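Local coordinates for 6-phosphogluconate dehydrogenase (Pseudomonas syringae, PDB 5U5G), which probably reduces (2-oxopropyl)phosphonic acid to the corresponding hydroxypropylphosphonate with NADPH, a late step of fosfomycin biosynthesis, at residues G14-R19 with E128-G133; P50-L55 with R81-C86; A132-A137 with F156-T161. All coordinates share one frame; numbering follows the deposited sequence.

Contact 1: residues G14-R19 with E128-G133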
# COMPACT_ATOMS: atom_id res chain seq x y z
N GLY A 14 -3.66 14.71 -18.71
CA GLY A 14 -4.66 15.45 -19.48
C GLY A 14 -5.07 14.72 -20.76
O GLY A 14 -6.26 14.56 -21.04
N GLN A 15 -4.08 14.28 -21.54
CA GLN A 15 -4.36 13.46 -22.72
C GLN A 15 -5.24 12.26 -22.40
O GLN A 15 -6.19 11.96 -23.12
CB GLN A 15 -3.04 12.99 -23.35
CG GLN A 15 -2.30 14.05 -24.16
CD GLN A 15 -1.03 13.49 -24.81
OE1 GLN A 15 -1.09 12.54 -25.59
NE2 GLN A 15 0.14 14.06 -24.45
N ALA A 16 -4.91 11.54 -21.32
CA ALA A 16 -5.66 10.33 -20.99
C ALA A 16 -7.11 10.65 -20.61
O ALA A 16 -8.04 9.96 -21.04
CB ALA A 16 -4.97 9.55 -19.88
N ILE A 17 -7.32 11.68 -19.79
CA ILE A 17 -8.68 12.07 -19.45
C ILE A 17 -9.43 12.53 -20.70
O ILE A 17 -10.61 12.19 -20.89
CB ILE A 17 -8.67 13.15 -18.34
CG1 ILE A 17 -8.05 12.55 -17.07
CG2 ILE A 17 -10.07 13.71 -18.10
CD1 ILE A 17 -8.03 13.46 -15.87
N CYS A 18 -8.77 13.30 -21.58
CA CYS A 18 -9.40 13.69 -22.84
C CYS A 18 -9.82 12.48 -23.67
O CYS A 18 -10.93 12.46 -24.23
CB CYS A 18 -8.48 14.58 -23.66
SG CYS A 18 -8.52 16.28 -23.16
N ARG A 19 -8.94 11.48 -23.80
CA ARG A 19 -9.32 10.29 -24.55
C ARG A 19 -10.56 9.64 -23.98
O ARG A 19 -11.45 9.20 -24.72
CB ARG A 19 -8.16 9.29 -24.59
CG ARG A 19 -7.26 9.47 -25.80
CD ARG A 19 -5.81 9.45 -25.40
NE ARG A 19 -5.28 8.09 -25.33
CZ ARG A 19 -4.18 7.77 -24.65
NH1 ARG A 19 -3.53 8.71 -23.96
NH2 ARG A 19 -3.75 6.51 -24.63
N GLU A 128 -3.36 5.04 -16.33
CA GLU A 128 -4.11 3.79 -16.43
C GLU A 128 -5.55 3.95 -15.94
O GLU A 128 -6.50 3.58 -16.64
CB GLU A 128 -3.36 2.71 -15.64
CG GLU A 128 -4.06 1.38 -15.52
CD GLU A 128 -3.31 0.42 -14.58
OE1 GLU A 128 -2.59 0.90 -13.67
OE2 GLU A 128 -3.43 -0.81 -14.77
N GLY A 129 -5.73 4.55 -14.76
CA GLY A 129 -7.07 4.76 -14.24
C GLY A 129 -7.88 5.74 -15.06
O GLY A 129 -9.11 5.61 -15.15
N ALA A 130 -7.23 6.74 -15.66
CA ALA A 130 -7.94 7.68 -16.54
C ALA A 130 -8.50 6.98 -17.76
O ALA A 130 -9.66 7.19 -18.13
CB ALA A 130 -7.00 8.81 -16.97
N LEU A 131 -7.68 6.16 -18.43
CA LEU A 131 -8.11 5.50 -19.66
C LEU A 131 -9.24 4.52 -19.40
O LEU A 131 -10.13 4.36 -20.24
CB LEU A 131 -6.91 4.80 -20.31
CG LEU A 131 -5.80 5.73 -20.80
CD1 LEU A 131 -4.61 4.94 -21.31
CD2 LEU A 131 -6.31 6.68 -21.88
N ALA A 132 -9.23 3.86 -18.24
CA ALA A 132 -10.30 2.95 -17.85
C ALA A 132 -11.47 3.67 -17.19
O ALA A 132 -12.47 3.01 -16.87
CB ALA A 132 -9.77 1.87 -16.91
N GLY A 133 -11.36 4.97 -16.97
CA GLY A 133 -12.45 5.73 -16.37
C GLY A 133 -12.69 5.42 -14.91
O GLY A 133 -13.82 5.56 -14.44
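Ala16 and Ala130 meet methyl to methyl, CB of Ala16 lying 3.6 Å from CB of Ala130, at the closest approach of the two segments, where the CA atoms of Ile17 and Ala130 are 5.3 Å apart. Two further apolar touches extend it. Ile17 turns its CB away, yet its CG1 runs back beside the backbone N (chi1 -63°) and reaches CB of Ala130 at 3.9 Å. Leu131 sends CD2 to CB of Ala16, 3.7 Å away.

The same methyl, CD2 of Leu131, also sits over the centre of one face of the Arg19 guanidinium, 3.7 Å from CZ of Arg19, while CD1 is 3.8 Å from NH2 of Arg19. Bends at chi2 (133°) and chi3 bring that face to the methyl, and the contact is van der Waals. No hydrogen bond crosses between the segments; the carbonyl of Leu131 is instead bound by Arg20.

Gly133 ends the second helix in a Schellman motif. Helix 12-23 carries Gly14, which fits the last glycine of a Rossmann-type GxGxxG sequence, and the alanine contact joins this dinucleotide-binding helix to helix 126-131 in the NADP-binding domain.

Contact 2: residues P50-L55 with R81-C86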
# COMPACT_ATOMS: atom_id res chain seq x y z
N PRO A 50 -6.71 27.47 -30.23
CA PRO A 50 -5.35 28.02 -30.16
C PRO A 50 -5.09 28.89 -28.94
O PRO A 50 -3.93 29.20 -28.65
CB PRO A 50 -5.23 28.85 -31.44
CG PRO A 50 -6.65 29.28 -31.72
CD PRO A 50 -7.48 28.07 -31.34
N ASP A 51 -6.13 29.32 -28.23
CA ASP A 51 -5.94 30.13 -27.04
C ASP A 51 -7.20 30.03 -26.19
O ASP A 51 -8.20 29.42 -26.59
CB ASP A 51 -5.58 31.59 -27.40
CG ASP A 51 -6.64 32.28 -28.26
OD1 ASP A 51 -7.81 31.83 -28.34
OD2 ASP A 51 -6.29 33.32 -28.86
N ILE A 52 -7.15 30.67 -25.02
CA ILE A 52 -8.21 30.57 -24.02
C ILE A 52 -9.45 31.34 -24.45
O ILE A 52 -10.57 30.98 -24.07
CB ILE A 52 -7.66 31.06 -22.66
CG1 ILE A 52 -6.51 30.16 -22.20
CG2 ILE A 52 -8.74 31.13 -21.59
CD1 ILE A 52 -6.81 28.70 -22.31
N VAL A 53 -9.27 32.39 -25.26
CA VAL A 53 -10.42 33.10 -25.82
C VAL A 53 -11.26 32.16 -26.67
O VAL A 53 -12.48 32.05 -26.49
CB VAL A 53 -9.95 34.32 -26.63
CG1 VAL A 53 -11.11 34.92 -27.42
CG2 VAL A 53 -9.32 35.35 -25.71
N ALA A 54 -10.62 31.48 -27.62
CA ALA A 54 -11.34 30.56 -28.49
C ALA A 54 -11.99 29.45 -27.68
O ALA A 54 -13.11 29.02 -27.98
CB ALA A 54 -10.40 29.97 -29.54
N LEU A 55 -11.29 28.95 -26.67
CA LEU A 55 -11.85 27.85 -25.89
C LEU A 55 -13.09 28.29 -25.13
O LEU A 55 -14.13 27.63 -25.19
CB LEU A 55 -10.78 27.29 -24.95
CG LEU A 55 -11.08 25.97 -24.23
CD1 LEU A 55 -11.22 24.83 -25.22
CD2 LEU A 55 -9.94 25.70 -23.29
N ARG A 81 -5.93 37.74 -21.75
CA ARG A 81 -5.89 36.44 -22.41
C ARG A 81 -6.24 35.27 -21.49
O ARG A 81 -6.65 34.22 -21.99
CB ARG A 81 -4.51 36.18 -23.02
CG ARG A 81 -4.16 37.10 -24.18
CD ARG A 81 -2.75 36.81 -24.70
NE ARG A 81 -2.71 35.93 -25.87
CZ ARG A 81 -2.51 34.61 -25.83
NH1 ARG A 81 -2.34 33.99 -24.66
NH2 ARG A 81 -2.49 33.90 -26.96
N GLY A 82 -6.10 35.42 -20.18
CA GLY A 82 -6.24 34.29 -19.28
C GLY A 82 -7.67 33.95 -18.96
O GLY A 82 -8.62 34.60 -19.39
N LEU A 83 -7.82 32.90 -18.14
CA LEU A 83 -9.14 32.35 -17.83
C LEU A 83 -10.02 33.37 -17.11
O LEU A 83 -11.16 33.61 -17.51
CB LEU A 83 -9.01 31.07 -17.00
CG LEU A 83 -8.72 29.78 -17.77
CD1 LEU A 83 -8.48 28.60 -16.84
CD2 LEU A 83 -9.86 29.47 -18.71
N LEU A 84 -9.50 33.98 -16.04
CA LEU A 84 -10.32 34.91 -15.26
C LEU A 84 -10.83 36.06 -16.11
O LEU A 84 -11.92 36.57 -15.87
CB LEU A 84 -9.53 35.43 -14.05
CG LEU A 84 -9.25 34.40 -12.95
CD1 LEU A 84 -8.08 34.82 -12.08
CD2 LEU A 84 -10.47 34.14 -12.07
N ALA A 85 -10.07 36.46 -17.13
CA ALA A 85 -10.50 37.53 -18.02
C ALA A 85 -11.56 37.08 -19.02
O ALA A 85 -12.30 37.93 -19.53
CB ALA A 85 -9.28 38.10 -18.77
N CYS A 86 -11.66 35.78 -19.31
CA CYS A 86 -12.54 35.29 -20.36
C CYS A 86 -13.79 34.58 -19.85
O CYS A 86 -14.67 34.25 -20.66
CB CYS A 86 -11.78 34.33 -21.29
SG CYS A 86 -10.34 35.02 -22.07
O HOH W 1 -6.13 33.17 -24.63
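The carbonyl oxygen of Arg81 receives a hydrogen bond from a water, O to O 2.9 Å, and that water in turn accepts one from the backbone N of Ile52 at 2.7 Å. The single molecule therefore bridges the first turn of helix 52-58 to the chain just ahead of the weakly bonded helix at 83-86, supplying a partner to the Ile52 amide. It also lies above one face of the Arg81 guanidinium, offset toward the rim. No direct hydrogen bond joins the two segments.

Beside this bridge the Ile52 side chain leans on the Arg81 carbonyl, with CB of Ile52 3.4 Å from O of Arg81. With CG1 beside the backbone N (chi1 -63°), CG2 of Ile52 falls anti to that N and meets CD2 of Leu83 at 3.5 Å, the two side chains crossing at about a right angle.

Both segments belong to the Rossmann-type NADP-binding domain, where Ile52 and Leu83 pack together on Ile8 of strand 5-8. Ile52 also touches His31, and Leu83 reaches Leu62 and Val64 of the adjoining strand, so their apolar contact continues onto the central sheet.

Farther out, CG2 of Val53 rests on SG of Cys86 at 3.8 Å. Asp51 occupies the N-cap of helix 52-58: its OD1 takes the amide of Ala54 in a nearly straight bond of 2.9 Å (168° at the hydrogen). A chi1 of 59° sets the carboxylate between the backbone N and carbonyl carbon, turned back over that first turn. Its other oxygen, OD2, stays 4.3 Å from NH2 of Arg81 and well out of the guanidinium plane; any attraction is probably long-range, without an N-H directed at the carboxylate.

Contact 3: residues A132-A137 with F156-T161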
# COMPACT_ATOMS: atom_id res chain seq x y z
N ALA A 132 -9.23 3.86 -18.24
CA ALA A 132 -10.30 2.95 -17.85
C ALA A 132 -11.47 3.67 -17.19
O ALA A 132 -12.47 3.01 -16.87
CB ALA A 132 -9.77 1.87 -16.91
N GLY A 133 -11.36 4.97 -16.97
CA GLY A 133 -12.45 5.73 -16.37
C GLY A 133 -12.69 5.42 -14.91
O GLY A 133 -13.82 5.56 -14.44
N ILE A 134 -11.66 5.02 -14.17
CA ILE A 134 -11.86 4.62 -12.77
C ILE A 134 -11.06 5.50 -11.82
O ILE A 134 -10.68 5.04 -10.74
CB ILE A 134 -11.51 3.14 -12.56
CG1 ILE A 134 -10.06 2.87 -13.00
CG2 ILE A 134 -12.54 2.24 -13.23
CD1 ILE A 134 -9.33 1.83 -12.19
N LEU A 135 -10.79 6.75 -12.20
CA LEU A 135 -10.05 7.63 -11.29
C LEU A 135 -10.83 7.85 -10.01
O LEU A 135 -12.06 7.74 -9.96
CB LEU A 135 -9.75 8.98 -11.94
CG LEU A 135 -8.70 8.98 -13.06
CD1 LEU A 135 -8.58 10.37 -13.69
CD2 LEU A 135 -7.36 8.46 -12.57
N SER A 136 -10.10 8.16 -8.94
CA SER A 136 -10.70 8.72 -7.73
C SER A 136 -10.54 10.23 -7.76
O SER A 136 -9.45 10.74 -8.03
CB SER A 136 -10.06 8.16 -6.46
OG SER A 136 -10.14 6.75 -6.43
N ALA A 137 -11.61 10.95 -7.45
CA ALA A 137 -11.57 12.40 -7.36
C ALA A 137 -11.82 12.84 -5.92
O ALA A 137 -12.55 12.18 -5.17
CB ALA A 137 -12.60 13.04 -8.30
N PHE A 156 -15.06 9.63 -16.21
CA PHE A 156 -13.70 9.13 -16.03
C PHE A 156 -13.34 8.82 -14.58
O PHE A 156 -12.17 8.49 -14.31
CB PHE A 156 -12.67 10.12 -16.64
CG PHE A 156 -12.71 11.52 -16.06
CD1 PHE A 156 -11.92 11.85 -14.96
CD2 PHE A 156 -13.48 12.51 -16.65
CE1 PHE A 156 -11.94 13.16 -14.43
CE2 PHE A 156 -13.50 13.81 -16.13
CZ PHE A 156 -12.74 14.12 -15.02
N CYS A 157 -14.29 8.87 -13.65
CA CYS A 157 -14.02 8.58 -12.24
C CYS A 157 -14.94 7.48 -11.73
O CYS A 157 -16.12 7.42 -12.09
CB CYS A 157 -14.22 9.82 -11.34
SG CYS A 157 -13.21 11.28 -11.74
N ALA A 158 -14.39 6.63 -10.86
CA ALA A 158 -15.19 5.65 -10.14
C ALA A 158 -15.61 6.16 -8.76
O ALA A 158 -16.78 6.07 -8.39
CB ALA A 158 -14.42 4.33 -9.99
N THR A 159 -14.66 6.69 -7.99
CA THR A 159 -14.94 7.23 -6.67
C THR A 159 -14.78 8.74 -6.69
O THR A 159 -13.83 9.26 -7.29
CB THR A 159 -14.00 6.63 -5.62
OG1 THR A 159 -13.92 5.22 -5.82
CG2 THR A 159 -14.54 6.90 -4.22
N VAL A 160 -15.70 9.44 -6.04
CA VAL A 160 -15.66 10.90 -5.93
C VAL A 160 -15.97 11.27 -4.48
O VAL A 160 -17.06 10.97 -3.98
CB VAL A 160 -16.66 11.58 -6.89
CG1 VAL A 160 -16.62 13.09 -6.72
CG2 VAL A 160 -16.36 11.20 -8.34
N THR A 161 -15.01 11.91 -3.80
CA THR A 161 -15.17 12.32 -2.40
C THR A 161 -15.37 13.84 -2.36
O THR A 161 -14.43 14.60 -2.63
CB THR A 161 -13.97 11.90 -1.54
OG1 THR A 161 -13.79 10.49 -1.61
CG2 THR A 161 -14.19 12.30 -0.08
O HOH W 2 -11.41 10.15 -3.38
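Leu135 and Phe156 pack at the buried side of two parallel strands, CD1 of Leu135 meeting CD1 of Phe156 at 3.9 Å obliquely to the ring. CG of Phe156 stands between its backbone N and carbonyl carbon (chi1 59°), the rotamer from which the ring makes this contact. The same sheet face brings SG of Cys157 to 3.9 Å from CB of Ala137, with CG2 of Val160 also against that methyl.

The backbones are joined tightly. The amide of Leu135 bonds to O of Phe156 at 3.1 Å, and O of Leu135 takes two donors, N of Ala158 at 2.7 Å in its carbonyl plane and, weakly, N of Thr159. This doubled acceptance marks a beta bulge, where the register slips by one residue. Beyond it, N of Ala137 reaches O of Thr159 at 2.8 Å, and N of Thr161 meets O of Ala137 almost straight (171°); a water joins that same oxygen to OG1 of Thr161.

The solvent side is looser: the side chains of exposed Ile134 and Ala158 come no nearer than 4.1 Å, CB to CB.

Strands 135-139 and 157-162, linked by helix 143-156, form a beta-alpha-beta unit at the end of the sheet. Strand 117-124 runs antiparallel along the other edge of 135-139, helix 12-23 packs on Leu135 and Phe156, and Ser210 and Cys211 of the second subunit lie against Ser136.

Contacts 1 and 3 are neighbours, their centres about 10 Å apart; they share Ala132 and Gly133, where helix 126-131 runs on into strand 135-139. Ile17 CD1 packs on Leu135 CD1 at 3.8 Å, continuing the apolar layer from helix to sheet. Contact 2 stands apart, its centre about 24 Å from that of contact 1 and 28 Å from that of contact 3, nearer the periphery of the same domain. Their chemistry differs accordingly: contact 1, the most buried, is side-chain packing alone; contact 3 is held by strand hydrogen bonds, with exposed residues near its start and the second subunit against Ser136 and Thr159; contact 2 relies on a bridging water and apolar packing.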